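PDB 3I4G: SusD-like carbohydrate binding protein BF1063 from Bacteroides fragilis NCTC 9343, which probably binds carbohydrate at the outer membrane of the bacterium, as other members of the SusD family do. Local coordinates for residues A[288-299]-A[311-322]. Numbering follows the deposited sequence.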
loop_
_atom_site.group_PDB
_atom_site.type_symbol
_atom_site.label_atom_id
_atom_site.label_comp_id
_atom_site.label_asym_id
_atom_site.label_seq_id
_atom_site.Cartn_x
_atom_site.Cartn_y
_atom_site.Cartn_z
ATOM N N TYR A 288 -10.525 -11.218 -6.292
ATOM C CA TYR A 288 -11.567 -11.268 -7.299
ATOM C C TYR A 288 -12.949 -11.607 -6.725
ATOM O O TYR A 288 -13.952 -10.986 -7.098
ATOM C CB TYR A 288 -11.206 -12.259 -8.429
ATOM C CG TYR A 288 -12.396 -12.570 -9.286
ATOM C CD1 TYR A 288 -12.871 -11.609 -10.183
ATOM C CD2 TYR A 288 -13.087 -13.769 -9.189
ATOM C CE1 TYR A 288 -13.994 -11.856 -10.943
ATOM C CE2 TYR A 288 -14.241 -13.988 -9.970
ATOM C CZ TYR A 288 -14.661 -12.997 -10.815
ATOM O OH TYR A 288 -15.798 -13.173 -11.628
ATOM N N GLU A 289 -13.009 -12.570 -5.828
ATOM C CA GLU A 289 -14.249 -13.044 -5.233
ATOM C C GLU A 289 -14.844 -12.116 -4.175
ATOM O O GLU A 289 -15.986 -12.301 -3.775
ATOM C CB GLU A 289 -13.998 -14.408 -4.584
ATOM C CG GLU A 289 -13.651 -15.489 -5.583
ATOM C CD GLU A 289 -12.990 -16.699 -4.980
ATOM O OE1 GLU A 289 -12.949 -16.828 -3.730
ATOM O OE2 GLU A 289 -12.473 -17.515 -5.757
ATOM N N SER A 290 -14.081 -11.122 -3.743
ATOM C CA SER A 290 -14.514 -10.275 -2.644
ATOM C C SER A 290 -15.518 -9.189 -3.068
ATOM O O SER A 290 -16.372 -8.786 -2.269
ATOM C CB SER A 290 -13.266 -9.666 -1.954
ATOM O OG SER A 290 -13.674 -9.065 -0.728
ATOM N N TYR A 291 -15.426 -8.709 -4.292
ATOM C CA TYR A 291 -16.260 -7.631 -4.768
ATOM C C TYR A 291 -17.739 -8.040 -4.763
ATOM O O TYR A 291 -18.087 -9.145 -5.165
ATOM C CB TYR A 291 -15.858 -7.219 -6.181
ATOM C CG TYR A 291 -14.485 -6.650 -6.297
ATOM C CD1 TYR A 291 -14.244 -5.309 -6.144
ATOM C CD2 TYR A 291 -13.412 -7.463 -6.583
ATOM C CE1 TYR A 291 -12.959 -4.780 -6.223
ATOM C CE2 TYR A 291 -12.144 -6.951 -6.670
ATOM C CZ TYR A 291 -11.913 -5.623 -6.496
ATOM O OH TYR A 291 -10.632 -5.090 -6.594
ATOM N N GLU A 292 -18.620 -7.182 -4.288
ATOM C CA GLU A 292 -20.038 -7.483 -4.361
ATOM C C GLU A 292 -20.578 -7.506 -5.785
ATOM O O GLU A 292 -19.951 -7.033 -6.717
ATOM C CB GLU A 292 -20.805 -6.434 -3.564
ATOM C CG GLU A 292 -20.525 -6.489 -2.076
ATOM C CD GLU A 292 -20.836 -5.196 -1.326
ATOM O OE1 GLU A 292 -21.432 -4.254 -1.881
ATOM O OE2 GLU A 292 -20.533 -5.156 -0.108
ATOM N N PHE A 293 -21.788 -8.070 -5.950
ATOM C CA PHE A 293 -22.543 -7.838 -7.146
ATOM C C PHE A 293 -22.976 -6.368 -7.098
ATOM O O PHE A 293 -22.949 -5.706 -6.055
ATOM C CB PHE A 293 -23.772 -8.755 -7.219
ATOM C CG PHE A 293 -23.441 -10.195 -7.505
ATOM C CD1 PHE A 293 -22.943 -10.566 -8.749
ATOM C CD2 PHE A 293 -23.687 -11.185 -6.580
ATOM C CE1 PHE A 293 -22.672 -11.902 -9.017
ATOM C CE2 PHE A 293 -23.393 -12.511 -6.854
ATOM C CZ PHE A 293 -22.894 -12.859 -8.061
ATOM N N LYS A 294 -23.444 -5.859 -8.227
ATOM C CA LYS A 294 -23.866 -4.461 -8.348
ATOM C C LYS A 294 -24.982 -4.074 -7.386
ATOM O O LYS A 294 -25.064 -2.902 -6.998
ATOM C CB LYS A 294 -24.319 -4.187 -9.784
ATOM C CG LYS A 294 -23.185 -4.081 -10.720
ATOM C CD LYS A 294 -22.669 -2.699 -10.853
ATOM C CE LYS A 294 -23.567 -1.836 -11.731
ATOM N NZ LYS A 294 -22.866 -0.529 -11.981
ATOM N N ASP A 295 -25.852 -5.009 -7.004
ATOM C CA ASP A 295 -26.904 -4.706 -6.019
ATOM C C ASP A 295 -26.421 -4.763 -4.567
ATOM O O ASP A 295 -27.212 -4.664 -3.629
ATOM C CB ASP A 295 -28.128 -5.635 -6.220
ATOM C CG ASP A 295 -27.875 -7.056 -5.802
ATOM O OD1 ASP A 295 -26.706 -7.437 -5.512
ATOM O OD2 ASP A 295 -28.870 -7.822 -5.738
ATOM N N GLY A 296 -25.115 -4.939 -4.375
ATOM C CA GLY A 296 -24.528 -4.920 -3.044
ATOM C C GLY A 296 -24.536 -6.229 -2.291
ATOM O O GLY A 296 -24.100 -6.283 -1.132
ATOM N N THR A 297 -25.051 -7.271 -2.917
ATOM C CA THR A 297 -25.089 -8.579 -2.289
ATOM C C THR A 297 -23.733 -9.289 -2.539
ATOM O O THR A 297 -22.999 -8.936 -3.472
ATOM C CB THR A 297 -26.259 -9.443 -2.784
ATOM O OG1 THR A 297 -26.177 -9.621 -4.193
ATOM C CG2 THR A 297 -27.584 -8.784 -2.454
ATOM N N PRO A 298 -23.358 -10.242 -1.668
ATOM C CA PRO A 298 -22.058 -10.895 -1.795
ATOM C C PRO A 298 -21.959 -11.758 -3.015
ATOM O O PRO A 298 -22.943 -12.364 -3.468
ATOM C CB PRO A 298 -21.954 -11.784 -0.544
ATOM C CG PRO A 298 -23.054 -11.361 0.343
ATOM C CD PRO A 298 -24.101 -10.700 -0.466
ATOM N N PHE A 299 -20.754 -11.801 -3.556
ATOM C CA PHE A 299 -20.479 -12.637 -4.695
ATOM C C PHE A 299 -20.556 -14.128 -4.365
ATOM O O PHE A 299 -20.160 -14.564 -3.276
ATOM C CB PHE A 299 -19.085 -12.339 -5.264
ATOM C CG PHE A 299 -18.737 -13.218 -6.420
ATOM C CD1 PHE A 299 -19.363 -13.085 -7.629
ATOM C CD2 PHE A 299 -17.824 -14.234 -6.251
ATOM C CE1 PHE A 299 -19.054 -13.923 -8.690
ATOM C CE2 PHE A 299 -17.509 -15.076 -7.300
ATOM C CZ PHE A 299 -18.137 -14.933 -8.505
ATOM N N LEU A 311 -15.752 -11.677 -16.409
ATOM C CA LEU A 311 -15.602 -11.774 -14.960
ATOM C C LEU A 311 -15.999 -10.556 -14.179
ATOM O O LEU A 311 -16.351 -10.702 -13.005
ATOM C CB LEU A 311 -14.166 -12.153 -14.610
ATOM C CG LEU A 311 -13.698 -13.536 -15.042
ATOM C CD1 LEU A 311 -12.281 -13.794 -14.499
ATOM C CD2 LEU A 311 -14.643 -14.673 -14.594
ATOM N N GLY A 312 -15.985 -9.373 -14.787
ATOM C CA GLY A 312 -16.374 -8.165 -14.055
ATOM C C GLY A 312 -17.819 -7.744 -14.227
ATOM O O GLY A 312 -18.265 -6.777 -13.605
ATOM N N LYS A 313 -18.561 -8.476 -15.035
ATOM C CA LYS A 313 -19.936 -8.095 -15.342
ATOM C C LYS A 313 -20.857 -8.270 -14.137
ATOM O O LYS A 313 -20.830 -9.303 -13.457
ATOM C CB LYS A 313 -20.460 -8.929 -16.515
ATOM C CG LYS A 313 -21.915 -8.579 -16.919
ATOM C CD LYS A 313 -22.385 -9.373 -18.115
ATOM C CE LYS A 313 -23.848 -9.017 -18.457
ATOM N NZ LYS A 313 -24.322 -9.870 -19.568
ATOM N N ASP A 314 -21.664 -7.239 -13.887
ATOM C CA ASP A 314 -22.638 -7.235 -12.784
ATOM C C ASP A 314 -21.926 -7.247 -11.421
ATOM O O ASP A 314 -22.494 -7.636 -10.409
ATOM C CB ASP A 314 -23.652 -8.387 -12.891
ATOM C CG ASP A 314 -25.005 -8.045 -12.278
ATOM O OD1 ASP A 314 -25.137 -6.978 -11.645
ATOM O OD2 ASP A 314 -25.959 -8.844 -12.486
ATOM N N ARG A 315 -20.680 -6.765 -11.398
ATOM C CA ARG A 315 -19.922 -6.632 -10.176
ATOM C C ARG A 315 -19.597 -5.183 -9.894
ATOM O O ARG A 315 -19.591 -4.342 -10.784
ATOM C CB ARG A 315 -18.590 -7.408 -10.249
ATOM C CG ARG A 315 -18.733 -8.905 -10.546
ATOM C CD ARG A 315 -19.362 -9.712 -9.399
ATOM N NE ARG A 315 -18.472 -9.836 -8.237
ATOM C CZ ARG A 315 -17.393 -10.599 -8.190
ATOM N NH1 ARG A 315 -17.017 -11.311 -9.242
ATOM N NH2 ARG A 315 -16.655 -10.616 -7.100
ATOM N N ASP A 316 -19.268 -4.921 -8.631
ATOM C CA ASP A 316 -18.770 -3.612 -8.187
ATOM C C ASP A 316 -17.845 -3.062 -9.285
ATOM O O ASP A 316 -16.924 -3.756 -9.707
ATOM C CB ASP A 316 -18.018 -3.821 -6.881
ATOM C CG ASP A 316 -17.660 -2.526 -6.155
ATOM O OD1 ASP A 316 -17.150 -1.580 -6.777
ATOM O OD2 ASP A 316 -17.820 -2.522 -4.924
ATOM N N PRO A 317 -18.066 -1.809 -9.737
ATOM C CA PRO A 317 -17.213 -1.243 -10.772
ATOM C C PRO A 317 -15.744 -1.242 -10.396
ATOM O O PRO A 317 -14.899 -1.262 -11.304
ATOM C CB PRO A 317 -17.750 0.201 -10.937
ATOM C CG PRO A 317 -19.152 0.105 -10.518
ATOM C CD PRO A 317 -19.172 -0.899 -9.399
ATOM N N ARG A 318 -15.434 -1.234 -9.093
ATOM C CA ARG A 318 -14.010 -1.231 -8.691
ATOM C C ARG A 318 -13.276 -2.497 -9.083
ATOM O O ARG A 318 -12.035 -2.453 -9.150
ATOM C CB ARG A 318 -13.879 -0.981 -7.181
ATOM C CG ARG A 318 -14.236 0.449 -6.825
ATOM C CD ARG A 318 -14.350 0.672 -5.353
ATOM N NE ARG A 318 -15.577 0.063 -4.818
ATOM C CZ ARG A 318 -15.967 0.143 -3.556
ATOM N NH1 ARG A 318 -15.270 0.830 -2.669
ATOM N NH2 ARG A 318 -17.086 -0.475 -3.181
ATOM N N LEU A 319 -13.996 -3.594 -9.377
ATOM C CA LEU A 319 -13.299 -4.803 -9.822
ATOM C C LEU A 319 -12.624 -4.536 -11.156
ATOM O O LEU A 319 -11.406 -4.600 -11.260
ATOM C CB LEU A 319 -14.291 -5.949 -9.911
ATOM C CG LEU A 319 -13.775 -7.359 -10.190
ATOM C CD1 LEU A 319 -14.880 -8.362 -9.825
ATOM C CD2 LEU A 319 -13.301 -7.551 -11.645
ATOM N N ASP A 320 -13.401 -4.153 -12.176
ATOM C CA ASP A 320 -12.794 -3.848 -13.464
ATOM C C ASP A 320 -11.875 -2.636 -13.385
ATOM O O ASP A 320 -10.928 -2.555 -14.172
ATOM C CB ASP A 320 -13.885 -3.649 -14.557
ATOM C CG ASP A 320 -14.446 -4.951 -15.098
ATOM O OD1 ASP A 320 -13.659 -5.928 -15.205
ATOM O OD2 ASP A 320 -15.661 -4.970 -15.465
ATOM N N TYR A 321 -12.102 -1.695 -12.474
ATOM C CA TYR A 321 -11.149 -0.577 -12.364
ATOM C C TYR A 321 -9.778 -1.015 -11.839
ATOM O O TYR A 321 -8.778 -0.405 -12.142
ATOM C CB TYR A 321 -11.635 0.525 -11.429
ATOM C CG TYR A 321 -12.919 1.228 -11.843
ATOM C CD1 TYR A 321 -13.273 1.364 -13.159
ATOM C CD2 TYR A 321 -13.726 1.863 -10.893
ATOM C CE1 TYR A 321 -14.444 2.042 -13.538
ATOM C CE2 TYR A 321 -14.892 2.524 -11.245
ATOM C CZ TYR A 321 -15.243 2.605 -12.564
ATOM O OH TYR A 321 -16.402 3.268 -12.974
ATOM N N THR A 322 -9.756 -2.081 -11.058
ATOM C CA THR A 322 -8.550 -2.487 -10.331
ATOM C C THR A 322 -7.775 -3.635 -10.940
ATOM O O THR A 322 -6.523 -3.616 -10.893
ATOM C CB THR A 322 -8.934 -2.811 -8.891
ATOM O OG1 THR A 322 -9.573 -1.640 -8.322
ATOM C CG2 THR A 322 -7.730 -3.151 -8.033
HETATM O O HOH W 1 -10.628 -2.512 -5.864
HETATM O O HOH W 2 -17.784 -4.676 -3.257
HETATM O O HOH W 3 -26.564 -7.224 -9.254
#
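Leu311 meets Tyr288 through its carbonyl: the phenol OH donates to Leu311 O (2.9 Å) in the carbonyl plane, on a lone pair, while Leu311 CB packs against the same ring. Asp314 then takes Lys294 N on its carbonyl oxygen, the donor standing well above the carbonyl plane, and a water joins its carboxylate to Asp295 N. Arg315 makes three of the six hydrogen bonds between the segments. Bent at both chi2 (-69°) and chi3 (-70°), its chain curls back to lay the guanidinium on Phe299, planes 14° apart and centres 3.7 Å apart, with Leu319 CD1 over the opposite face. Arg315 NE and NH2 grip Tyr291 O side-on, and Arg315 NH2 also donates to Tyr288 O (2.7 Å). Three bonds and two covered faces thus fix the group's rotation, and CZ sits over the Tyr288 ring in a cation-pi contact. Next, Asp316 N gives Glu292 O a nearly straight bond (2.9 Å), and its carboxylate reaches Glu292 N through a second water. Asp316 OD1 caps Arg318 N, and the carboxylate holds the Arg318 side chain in a two-pronged salt bridge. Leu319 CB lies over the Tyr291 ring, 3.7 Å from its centroid, and a water links Tyr291 OH to Thr322 OG1. The arrangement is a single beta bridge, Phe293 to Arg315, leading into an Asp N-cap that starts helix 317-322 in the SusD-family region.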